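Local coordinates for protein fucose-specific lectin (Aleuria aurantia, PDB 6GKE) that binds L-fucose, with strongest preference for alpha-1,6-linked core fucose on glycoproteins, as a homodimeric six-bladed beta-propeller lectin, at residues N52-A57 and S88-D93; I180-Q183 and I189-H192; A215-G220 and Q224-W229. The protein carries 1 engineered substitution. One frame throughout, in Å; residues are numbered along the deposited sequence. Where two conformers were deposited one is given.

Interaction 1: residues N52-A57 and S88-D93; sequences NVIGEA and SEFVYD. With FUC (alpha-L-fucopyranose), chain B; FUC (alpha-L-fucopyranose), chain C.
A classic beta bulge in the outermost strand of one propeller blade meets a phenylalanine from the next blade. Ile54 and Gly55 form the bulge, both opposite Ile34 of the neighbouring strand 33-40. Phe90 reaches across from strand 87-93 and lies against it. Gly55 CA sits over the middle of the Phe90 ring, 3.6 Å from the centroid and only 6° off the ring normal. This is a close CH-pi contact. Gly55 has no side chain, and its CA rests directly on the ring. Glu56 O lies at the ring edge, near its plane, 3.2 Å from Phe90 CE2. Ile54 CD1 touches Phe90 CB at 4.0 Å. Phe90 CG lies beside its own backbone N (chi1 -66°), and the ring extends from there toward 52-57.

No hydrogen bond joins the two segments. Their short axes run close to antiparallel, but stay 7.4 Å apart at closest approach. The contact is interblade, since 46-56 is an outer strand of one sheet and 87-93 belongs to the next. It is made mainly by the Phe90 ring on backbone atoms. The lectin's fucose sites lie between adjacent blades. Strand 87-93 serves two of them. Glu89 OE1 accepts a hydrogen bond from O3 of the chain B fucose, 2.6 Å away, and OE2 one from O4. Its chain is extended, with CG anti to the backbone N (chi1 178°), which carries the carboxylate out to the sugar. Tyr79 also bonds to Glu89 OE2. Val91 CG2 touches C2 of that fucose. Tyr92 belongs to the other site: C5 of the chain C fucose lies 3.6 Å from Tyr92 CE2, over a face of the ring. Trp97 and Glu36, which hydrogen-bond this second sugar, both also touch Ile54.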
loop_
_atom_site.group_PDB
_atom_site.type_symbol
_atom_site.label_atom_id
_atom_site.label_comp_id
_atom_site.label_asym_id
_atom_site.label_seq_id
_atom_site.Cartn_x
_atom_site.Cartn_y
_atom_site.Cartn_z
ATOM N N ASN A 52 -10.462 -2.884 -17.773
ATOM C CA ASN A 52 -10.911 -4.190 -17.289
ATOM C C ASN A 52 -11.722 -4.049 -15.997
ATOM O O ASN A 52 -11.699 -4.939 -15.153
ATOM C CB ASN A 52 -9.726 -5.125 -17.058
ATOM C CG ASN A 52 -8.953 -5.385 -18.331
ATOM O OD1 ASN A 52 -7.850 -4.868 -18.507
ATOM N ND2 ASN A 52 -9.542 -6.161 -19.229
ATOM N N VAL A 53 -12.463 -2.946 -15.867
ATOM C CA VAL A 53 -13.301 -2.722 -14.706
ATOM C C VAL A 53 -14.607 -3.507 -14.875
ATOM O O VAL A 53 -15.256 -3.424 -15.914
ATOM C CB VAL A 53 -13.563 -1.222 -14.508
ATOM C CG1 VAL A 53 -14.656 -0.965 -13.482
ATOM C CG2 VAL A 53 -12.283 -0.495 -14.136
ATOM N N ILE A 54 -14.991 -4.248 -13.827
ATOM C CA ILE A 54 -16.212 -5.063 -13.834
ATOM C C ILE A 54 -17.246 -4.541 -12.828
ATOM O O ILE A 54 -18.396 -4.975 -12.866
ATOM C CB ILE A 54 -15.897 -6.560 -13.613
ATOM C CG1 ILE A 54 -15.369 -6.906 -12.215
ATOM C CG2 ILE A 54 -14.957 -7.045 -14.705
ATOM C CD1 ILE A 54 -16.426 -7.103 -11.157
ATOM N N GLY A 55 -16.833 -3.647 -11.927
ATOM C CA GLY A 55 -17.706 -3.123 -10.903
ATOM C C GLY A 55 -16.934 -2.175 -10.015
ATOM O O GLY A 55 -15.829 -1.755 -10.356
ATOM N N GLU A 56 -17.515 -1.837 -8.866
ATOM C CA GLU A 56 -16.895 -0.926 -7.922
ATOM C C GLU A 56 -17.429 -1.254 -6.534
ATOM O O GLU A 56 -18.484 -1.872 -6.408
ATOM C CB GLU A 56 -17.172 0.527 -8.297
ATOM C CG GLU A 56 -18.627 0.925 -8.251
ATOM C CD GLU A 56 -18.792 2.338 -8.776
ATOM O OE1 GLU A 56 -19.023 3.246 -7.968
ATOM O OE2 GLU A 56 -18.621 2.532 -9.994
ATOM N N ALA A 57 -16.691 -0.826 -5.515
ATOM C CA ALA A 57 -17.033 -1.149 -4.150
ATOM C C ALA A 57 -16.379 -0.114 -3.238
ATOM O O ALA A 57 -15.540 0.668 -3.686
ATOM C CB ALA A 57 -16.579 -2.550 -3.823
ATOM N N SER A 88 -23.194 -6.569 -1.966
ATOM C CA SER A 88 -23.467 -6.234 -3.348
ATOM C C SER A 88 -22.857 -7.299 -4.264
ATOM O O SER A 88 -21.999 -8.081 -3.854
ATOM C CB SER A 88 -22.933 -4.853 -3.664
ATOM O OG SER A 88 -23.512 -3.871 -2.815
ATOM N N GLU A 89 -23.309 -7.302 -5.519
ATOM C CA GLU A 89 -22.982 -8.361 -6.463
ATOM C C GLU A 89 -22.889 -7.789 -7.874
ATOM O O GLU A 89 -23.793 -7.090 -8.321
ATOM C CB GLU A 89 -24.069 -9.432 -6.403
ATOM C CG GLU A 89 -23.909 -10.595 -7.370
ATOM C CD GLU A 89 -25.179 -11.421 -7.481
ATOM O OE1 GLU A 89 -26.244 -10.809 -7.724
ATOM O OE2 GLU A 89 -25.105 -12.670 -7.332
ATOM N N PHE A 90 -21.810 -8.155 -8.568
ATOM C CA PHE A 90 -21.676 -7.926 -9.999
ATOM C C PHE A 90 -21.811 -9.264 -10.717
ATOM O O PHE A 90 -21.322 -10.292 -10.262
ATOM C CB PHE A 90 -20.371 -7.201 -10.325
ATOM C CG PHE A 90 -20.394 -5.814 -9.745
ATOM C CD1 PHE A 90 -21.136 -4.818 -10.361
ATOM C CD2 PHE A 90 -19.779 -5.525 -8.538
ATOM C CE1 PHE A 90 -21.248 -3.561 -9.792
ATOM C CE2 PHE A 90 -19.891 -4.266 -7.972
ATOM C CZ PHE A 90 -20.624 -3.286 -8.600
ATOM N N VAL A 91 -22.507 -9.212 -11.848
ATOM C CA VAL A 91 -22.888 -10.362 -12.643
ATOM C C VAL A 91 -22.203 -10.280 -14.004
ATOM O O VAL A 91 -22.364 -9.285 -14.694
ATOM C CB VAL A 91 -24.415 -10.373 -12.846
ATOM C CG1 VAL A 91 -24.862 -11.333 -13.941
ATOM C CG2 VAL A 91 -25.142 -10.656 -11.545
ATOM N N TYR A 92 -21.503 -11.349 -14.399
ATOM C CA TYR A 92 -21.212 -11.584 -15.795
ATOM C C TYR A 92 -22.230 -12.619 -16.259
ATOM O O TYR A 92 -22.255 -13.734 -15.738
ATOM C CB TYR A 92 -19.784 -12.070 -16.042
ATOM C CG TYR A 92 -19.446 -12.148 -17.508
ATOM C CD1 TYR A 92 -19.175 -11.002 -18.233
ATOM C CD2 TYR A 92 -19.435 -13.358 -18.184
ATOM C CE1 TYR A 92 -18.873 -11.053 -19.584
ATOM C CE2 TYR A 92 -19.143 -13.426 -19.536
ATOM C CZ TYR A 92 -18.854 -12.271 -20.236
ATOM O OH TYR A 92 -18.554 -12.332 -21.567
ATOM N N ASP A 93 -23.079 -12.225 -17.210
ATOM C CA ASP A 93 -24.272 -13.000 -17.563
ATOM C C ASP A 93 -24.026 -13.891 -18.788
ATOM O O ASP A 93 -24.983 -14.381 -19.392
ATOM C CB ASP A 93 -25.459 -12.066 -17.804
ATOM C CG ASP A 93 -25.337 -11.223 -19.060
ATOM O OD1 ASP A 93 -24.328 -11.369 -19.785
ATOM O OD2 ASP A 93 -26.261 -10.425 -19.304
HETATM C C1 FUC B . -28.804 -13.358 -11.348
HETATM C C2 FUC B . -28.461 -12.394 -10.219
HETATM C C3 FUC B . -28.805 -13.009 -8.870
HETATM C C4 FUC B . -28.101 -14.359 -8.745
HETATM C C5 FUC B . -28.558 -15.257 -9.888
HETATM C C6 FUC B . -27.931 -16.640 -9.858
HETATM O O2 FUC B . -29.179 -11.168 -10.394
HETATM O O3 FUC B . -28.471 -12.103 -7.813
HETATM O O4 FUC B . -26.676 -14.230 -8.839
HETATM O O5 FUC B . -28.208 -14.637 -11.139
HETATM C C1 FUC C . -13.927 -12.765 -21.074
HETATM C C2 FUC C . -13.736 -11.555 -20.180
HETATM C C3 FUC C . -14.984 -11.303 -19.338
HETATM C C4 FUC C . -15.390 -12.569 -18.598
HETATM C C5 FUC C . -15.573 -13.699 -19.605
HETATM C C6 FUC C . -15.943 -15.028 -18.962
HETATM O O1 FUC C . -14.883 -12.412 -22.065
HETATM O O2 FUC C . -13.480 -10.407 -20.998
HETATM O O3 FUC C . -14.764 -10.205 -18.446
HETATM O O4 FUC C . -14.393 -12.965 -17.651
HETATM O O5 FUC C . -14.346 -13.890 -20.312
#

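Interaction 2: residues I180-Q183 and I189-H192; sequences IYYQ and IREH. With FUC (alpha-L-fucopyranose), chain F.
Tyr181 and Glu191 form a non-hydrogen-bonded antiparallel pair on the two middle strands of one propeller blade. Their side chains run alongside each other and point the same way. Glu191 CG packs 3.4 Å from Tyr181 CE1. The glutamate chain is extended, with CG anti to the backbone N (chi1 179°), which brings the carboxylate alongside the phenol and out to the sugar. Tyr181 OH donates to Glu191 OE2 at 2.7 Å, on the anti side of the carboxylate and 18° out of its plane. This is the close-packed face. Tyr181 is also covered by Ile225 and Val227 of the next blade, and Ile189 CG2 touches Tyr181 CB.

Four backbone hydrogen bonds tie the hairpin, two at Ile180–His192 and two at Tyr182–Arg190.

On the face of Tyr182 the outer side is more open: Arg190 and His192 are partly exposed. Arg190 CB meets the Tyr182 ring obliquely and off-centre, 4.2 Å from its centroid. The arginine then bends away, and its tip pairs with Asp186. A water at the edge of the Tyr182 ring bonds to Tyr182 OH, His192 ND1 and Glu191 O, bridging polar groups that do not meet directly.

Glu191 also takes two bonds from the fucose, O3 to OE1 at 2.6 Å and O4 to OE2 at 2.7 Å. Phe204 N gives OE1 a second donor. With Tyr181 and the sugar both donating to OE2, the carboxylate is held in position and its negative charge is probably stabilised.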
loop_
_atom_site.group_PDB
_atom_site.type_symbol
_atom_site.label_atom_id
_atom_site.label_comp_id
_atom_site.label_asym_id
_atom_site.label_seq_id
_atom_site.Cartn_x
_atom_site.Cartn_y
_atom_site.Cartn_z
ATOM N N ILE A 180 -17.022 -24.903 5.517
ATOM C CA ILE A 180 -16.695 -23.507 5.795
ATOM C C ILE A 180 -15.578 -23.487 6.836
ATOM O O ILE A 180 -15.677 -24.170 7.855
ATOM C CB ILE A 180 -17.924 -22.731 6.310
ATOM C CG1 ILE A 180 -19.176 -22.976 5.457
ATOM C CG2 ILE A 180 -17.585 -21.255 6.460
ATOM C CD1 ILE A 180 -19.049 -22.607 3.993
ATOM N N TYR A 181 -14.532 -22.705 6.560
ATOM C CA TYR A 181 -13.343 -22.608 7.400
ATOM C C TYR A 181 -13.211 -21.169 7.883
ATOM O O TYR A 181 -13.391 -20.230 7.121
ATOM C CB TYR A 181 -12.097 -23.060 6.629
ATOM C CG TYR A 181 -12.240 -24.477 6.157
ATOM C CD1 TYR A 181 -11.929 -25.540 6.987
ATOM C CD2 TYR A 181 -12.806 -24.760 4.927
ATOM C CE1 TYR A 181 -12.149 -26.849 6.596
ATOM C CE2 TYR A 181 -13.031 -26.063 4.518
ATOM C CZ TYR A 181 -12.712 -27.113 5.360
ATOM O OH TYR A 181 -12.971 -28.398 4.964
ATOM N N TYR A 182 -12.896 -21.008 9.165
ATOM C CA TYR A 182 -12.805 -19.682 9.769
ATOM C C TYR A 182 -11.868 -19.775 10.970
ATOM O O TYR A 182 -11.536 -20.870 11.397
ATOM C CB TYR A 182 -14.196 -19.195 10.180
ATOM C CG TYR A 182 -14.848 -20.067 11.222
ATOM C CD1 TYR A 182 -15.544 -21.213 10.873
ATOM C CD2 TYR A 182 -14.717 -19.779 12.569
ATOM C CE1 TYR A 182 -16.104 -22.039 11.831
ATOM C CE2 TYR A 182 -15.280 -20.588 13.541
ATOM C CZ TYR A 182 -15.973 -21.727 13.172
ATOM O OH TYR A 182 -16.512 -22.525 14.141
ATOM N N GLN A 183 -11.468 -18.628 11.519
ATOM C CA GLN A 183 -10.578 -18.621 12.664
ATOM C C GLN A 183 -11.383 -18.238 13.906
ATOM O O GLN A 183 -11.951 -17.151 13.986
ATOM C CB GLN A 183 -9.405 -17.673 12.428
ATOM C CG GLN A 183 -8.351 -17.752 13.527
ATOM C CD GLN A 183 -7.100 -16.992 13.165
ATOM O OE1 GLN A 183 -7.159 -15.913 12.580
ATOM N NE2 GLN A 183 -5.952 -17.538 13.530
ATOM N N ILE A 189 -8.031 -22.361 13.375
ATOM C CA ILE A 189 -8.889 -22.567 12.215
ATOM C C ILE A 189 -9.837 -23.710 12.572
ATOM O O ILE A 189 -9.378 -24.756 13.031
ATOM C CB ILE A 189 -8.110 -22.913 10.927
ATOM C CG1 ILE A 189 -6.834 -22.088 10.743
ATOM C CG2 ILE A 189 -9.029 -22.782 9.718
ATOM C CD1 ILE A 189 -7.093 -20.621 10.562
ATOM N N ARG A 190 -11.136 -23.499 12.357
ATOM C CA ARG A 190 -12.167 -24.489 12.611
ATOM C C ARG A 190 -13.000 -24.663 11.340
ATOM O O ARG A 190 -12.857 -23.913 10.382
ATOM C CB ARG A 190 -13.058 -24.040 13.772
ATOM C CG ARG A 190 -12.333 -23.834 15.090
ATOM C CD ARG A 190 -11.944 -25.133 15.757
ATOM N NE ARG A 190 -11.417 -24.886 17.089
ATOM C CZ ARG A 190 -11.009 -25.831 17.927
ATOM N NH1 ARG A 190 -11.112 -27.109 17.596
ATOM N NH2 ARG A 190 -10.491 -25.480 19.093
ATOM N N GLU A 191 -13.878 -25.665 11.375
ATOM C CA GLU A 191 -14.616 -26.125 10.214
ATOM C C GLU A 191 -16.081 -26.313 10.603
ATOM O O GLU A 191 -16.371 -26.923 11.625
ATOM C CB GLU A 191 -14.011 -27.450 9.750
ATOM C CG GLU A 191 -14.678 -28.092 8.550
ATOM C CD GLU A 191 -14.144 -29.486 8.271
ATOM O OE1 GLU A 191 -14.070 -30.277 9.235
ATOM O OE2 GLU A 191 -13.820 -29.793 7.099
ATOM N N HIS A 192 -16.990 -25.820 9.755
ATOM C CA HIS A 192 -18.426 -26.058 9.907
ATOM C C HIS A 192 -18.911 -26.762 8.641
ATOM O O HIS A 192 -18.469 -26.426 7.544
ATOM C CB HIS A 192 -19.185 -24.755 10.203
ATOM C CG HIS A 192 -20.229 -24.906 11.260
ATOM N ND1 HIS A 192 -19.909 -25.294 12.544
ATOM C CD2 HIS A 192 -21.566 -24.708 11.233
ATOM C CE1 HIS A 192 -21.014 -25.337 13.260
ATOM N NE2 HIS A 192 -22.046 -24.991 12.480
HETATM C C1 FUC F . -16.444 -34.446 7.918
HETATM C C2 FUC F . -15.508 -33.457 8.593
HETATM C C3 FUC F . -14.096 -33.591 8.023
HETATM C C4 FUC F . -14.142 -33.422 6.504
HETATM C C5 FUC F . -15.064 -34.491 5.929
HETATM C C6 FUC F . -15.194 -34.400 4.415
HETATM O O1 FUC F . -16.060 -35.747 8.344
HETATM O O2 FUC F . -15.523 -33.676 10.012
HETATM O O3 FUC F . -13.205 -32.676 8.660
HETATM O O4 FUC F . -14.673 -32.147 6.137
HETATM O O5 FUC F . -16.374 -34.333 6.493
HETATM O O HOH W 1 -17.295 -25.047 13.564
#

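Interaction 3: residues A215-G220 and Q224-W229; sequences AAISWG and QIRVYW. Engineered in segment 224-229: Gln224 (natural residue Asn). With FUC (alpha-L-fucopyranose), chain G.
Arg226 and Trp219 meet on one face of a beta hairpin, beside a bound fucose. Strands 215-219 and 224-229 run antiparallel. Six backbone hydrogen bonds join them, two each at Ala215–Tyr228, Ile217–Arg226 and Trp219–Gln224.

The arginine side chain touches something at every step. Arg226 CB packs against Ile217 CG1 at 3.8 Å. CG lies beside CZ3 of Trp219. The chain then bends at chi2 (-66°), and CD comes close to O4 of the fucose. NE donates to that O4 at 2.8 Å and makes a weak bond to the ring oxygen O5. CZ lies 3.6 Å from Trp219 CH2, which stands over a face of the guanidinium. The indole and guanidinium planes are 57° apart, so this is not a parallel stack. NH2 donates to fucose O5 at 2.9 Å. NH1 donates to Ile225 O at 3.0 Å, from above that carbonyl plane.

Gln224, an engineered residue (Asn in the natural protein), takes part as well. Its OE1 accepts from both NH1 and NH2, end-on and in the guanidinium plane. Its CB lies over the Trp219 six-membered ring, 3.6 Å from the centroid. The guanidinium is thus bonded near its plane by the sugar and in its plane by Gln224, while Trp219 meets one face. In this engineered protein these bonds should restrict its rotation.

On the same side, Ile217 CG1 meets the edge of the Tyr228 ring, 4.0 Å from CE2. Ala268 of the next blade touches both residues. Glu238 and Trp298 also hydrogen-bond the fucose. Arginine, glutamate and tryptophan thus provide hydrogen bonds of one fucose site between adjacent blades of this six-bladed propeller lectin, with Ile274, Ile276 and Trp292 completing the pocket.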
loop_
_atom_site.group_PDB
_atom_site.type_symbol
_atom_site.label_atom_id
_atom_site.label_comp_id
_atom_site.label_asym_id
_atom_site.label_seq_id
_atom_site.Cartn_x
_atom_site.Cartn_y
_atom_site.Cartn_z
ATOM N N ALA A 215 -8.425 -19.412 2.562
ATOM C CA ALA A 215 -9.107 -19.819 1.345
ATOM C C ALA A 215 -9.264 -21.340 1.378
ATOM O O ALA A 215 -8.511 -22.030 2.065
ATOM C CB ALA A 215 -8.345 -19.367 0.119
ATOM N N ALA A 216 -10.246 -21.861 0.647
ATOM C CA ALA A 216 -10.444 -23.307 0.605
ATOM C C ALA A 216 -10.950 -23.711 -0.774
ATOM O O ALA A 216 -11.753 -22.999 -1.376
ATOM C CB ALA A 216 -11.413 -23.760 1.671
ATOM N N ILE A 217 -10.489 -24.882 -1.225
ATOM C CA ILE A 217 -10.908 -25.488 -2.486
ATOM C C ILE A 217 -11.167 -26.974 -2.240
ATOM O O ILE A 217 -10.735 -27.551 -1.238
ATOM C CB ILE A 217 -9.846 -25.298 -3.587
ATOM C CG1 ILE A 217 -8.524 -25.966 -3.184
ATOM C CG2 ILE A 217 -9.675 -23.823 -3.910
ATOM C CD1 ILE A 217 -7.502 -26.097 -4.279
ATOM N N SER A 218 -11.830 -27.613 -3.200
ATOM C CA SER A 218 -12.081 -29.039 -3.119
ATOM C C SER A 218 -12.371 -29.577 -4.518
ATOM O O SER A 218 -12.760 -28.823 -5.409
ATOM C CB SER A 218 -13.221 -29.347 -2.175
ATOM O OG SER A 218 -14.452 -28.827 -2.660
ATOM N N TRP A 219 -12.194 -30.886 -4.682
ATOM C CA TRP A 219 -12.521 -31.547 -5.927
ATOM C C TRP A 219 -12.630 -33.047 -5.679
ATOM O O TRP A 219 -12.219 -33.556 -4.641
ATOM C CB TRP A 219 -11.484 -31.254 -7.020
ATOM C CG TRP A 219 -10.159 -31.927 -6.814
ATOM C CD1 TRP A 219 -9.696 -33.074 -7.396
ATOM C CD2 TRP A 219 -9.101 -31.456 -5.962
ATOM N NE1 TRP A 219 -8.428 -33.346 -6.950
ATOM C CE2 TRP A 219 -8.035 -32.371 -6.069
ATOM C CE3 TRP A 219 -8.946 -30.337 -5.132
ATOM C CZ2 TRP A 219 -6.847 -32.203 -5.354
ATOM C CZ3 TRP A 219 -7.771 -30.171 -4.432
ATOM C CH2 TRP A 219 -6.733 -31.092 -4.550
ATOM N N GLY A 220 -13.179 -33.747 -6.665
ATOM C CA GLY A 220 -13.085 -35.186 -6.711
ATOM C C GLY A 220 -14.156 -35.899 -5.905
ATOM O O GLY A 220 -15.204 -35.345 -5.576
ATOM N N GLN A 224 -11.166 -34.573 -2.185
ATOM C CA GLN A 224 -9.976 -33.850 -1.787
ATOM C C GLN A 224 -10.384 -32.440 -1.348
ATOM O O GLN A 224 -11.166 -31.777 -2.026
ATOM C CB GLN A 224 -8.987 -33.758 -2.948
ATOM C CG GLN A 224 -8.483 -35.105 -3.439
ATOM C CD GLN A 224 -7.611 -35.823 -2.436
ATOM O OE1 GLN A 224 -6.777 -35.219 -1.763
ATOM N NE2 GLN A 224 -7.780 -37.133 -2.348
ATOM N N ILE A 225 -9.838 -31.997 -0.214
ATOM C CA ILE A 225 -10.033 -30.628 0.262
ATOM C C ILE A 225 -8.649 -30.041 0.525
ATOM O O ILE A 225 -7.780 -30.737 1.044
ATOM C CB ILE A 225 -10.904 -30.543 1.535
ATOM C CG1 ILE A 225 -12.164 -31.403 1.427
ATOM C CG2 ILE A 225 -11.235 -29.091 1.849
ATOM C CD1 ILE A 225 -12.921 -31.554 2.727
ATOM N N ARG A 226 -8.461 -28.767 0.178
ATOM C CA ARG A 226 -7.262 -28.044 0.572
ATOM C C ARG A 226 -7.693 -26.729 1.218
ATOM O O ARG A 226 -8.510 -26.000 0.657
ATOM C CB ARG A 226 -6.340 -27.761 -0.618
ATOM C CG ARG A 226 -5.903 -28.994 -1.397
ATOM C CD ARG A 226 -5.009 -29.933 -0.603
ATOM N NE ARG A 226 -4.546 -31.066 -1.400
ATOM C CZ ARG A 226 -5.165 -32.241 -1.492
ATOM N NH1 ARG A 226 -6.255 -32.494 -0.787
ATOM N NH2 ARG A 226 -4.680 -33.169 -2.299
ATOM N N VAL A 227 -7.138 -26.456 2.401
ATOM C CA VAL A 227 -7.391 -25.227 3.130
ATOM C C VAL A 227 -6.063 -24.472 3.198
ATOM O O VAL A 227 -5.048 -25.040 3.605
ATOM C CB VAL A 227 -7.953 -25.507 4.536
ATOM C CG1 VAL A 227 -8.247 -24.227 5.294
ATOM C CG2 VAL A 227 -9.193 -26.383 4.472
ATOM N N TYR A 228 -6.096 -23.200 2.788
ATOM C CA TYR A 228 -4.929 -22.330 2.741
ATOM C C TYR A 228 -5.084 -21.220 3.771
ATOM O O TYR A 228 -6.172 -20.676 3.947
ATOM C CB TYR A 228 -4.755 -21.706 1.354
ATOM C CG TYR A 228 -4.530 -22.754 0.306
ATOM C CD1 TYR A 228 -3.297 -23.374 0.191
ATOM C CD2 TYR A 228 -5.564 -23.203 -0.494
ATOM C CE1 TYR A 228 -3.094 -24.412 -0.703
ATOM C CE2 TYR A 228 -5.377 -24.236 -1.395
ATOM C CZ TYR A 228 -4.142 -24.853 -1.494
ATOM O OH TYR A 228 -3.977 -25.910 -2.347
ATOM N N TRP A 229 -3.976 -20.846 4.408
ATOM C CA TRP A 229 -3.988 -19.636 5.210
ATOM C C TRP A 229 -2.624 -18.962 5.162
ATOM O O TRP A 229 -1.589 -19.600 5.006
ATOM C CB TRP A 229 -4.443 -19.881 6.652
ATOM C CG TRP A 229 -3.630 -20.841 7.461
ATOM C CD1 TRP A 229 -2.573 -20.572 8.278
ATOM C CD2 TRP A 229 -3.892 -22.245 7.593
ATOM N NE1 TRP A 229 -2.148 -21.720 8.891
ATOM C CE2 TRP A 229 -2.940 -22.762 8.493
ATOM C CE3 TRP A 229 -4.830 -23.111 7.023
ATOM C CZ2 TRP A 229 -2.919 -24.109 8.851
ATOM C CZ3 TRP A 229 -4.808 -24.441 7.376
ATOM C CH2 TRP A 229 -3.861 -24.933 8.277
HETATM C C1 FUC G . -1.052 -32.970 -2.427
HETATM C C2 FUC G . -0.543 -31.851 -1.530
HETATM C C3 FUC G . -0.088 -30.661 -2.376
HETATM C C4 FUC G . -1.207 -30.229 -3.333
HETATM C C5 FUC G . -1.622 -31.431 -4.164
HETATM C C6 FUC G . -2.747 -31.147 -5.151
HETATM O O1 FUC G . 0.043 -33.507 -3.173
HETATM O O2 FUC G . 0.545 -32.345 -0.740
HETATM O O3 FUC G . 0.340 -29.604 -1.518
HETATM O O4 FUC G . -2.371 -29.766 -2.632
HETATM O O5 FUC G . -2.066 -32.484 -3.310
#

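How the interactions relate
Interactions 2 and 3 lie in successive blades and touch directly; their centres are 12 Å apart. Tyr181 of interaction 2 packs on interaction 3: its OH is 3.6 Å from Ile225 CG2, and its CD2 is 3.7 Å from Ala216 CB. The sugar held by Glu191 also touches Ile225, so both hairpins line that pocket. Arg226 serves the following site. Interaction 1 lies across the centre of the chain, about 28 Å from interaction 2 and 25 Å from interaction 3, centre to centre. It touches neither. Glu89 and Glu191 play matching parts, each accepting O3 and O4 of a different fucose. Together the three contacts reach four separate sugars.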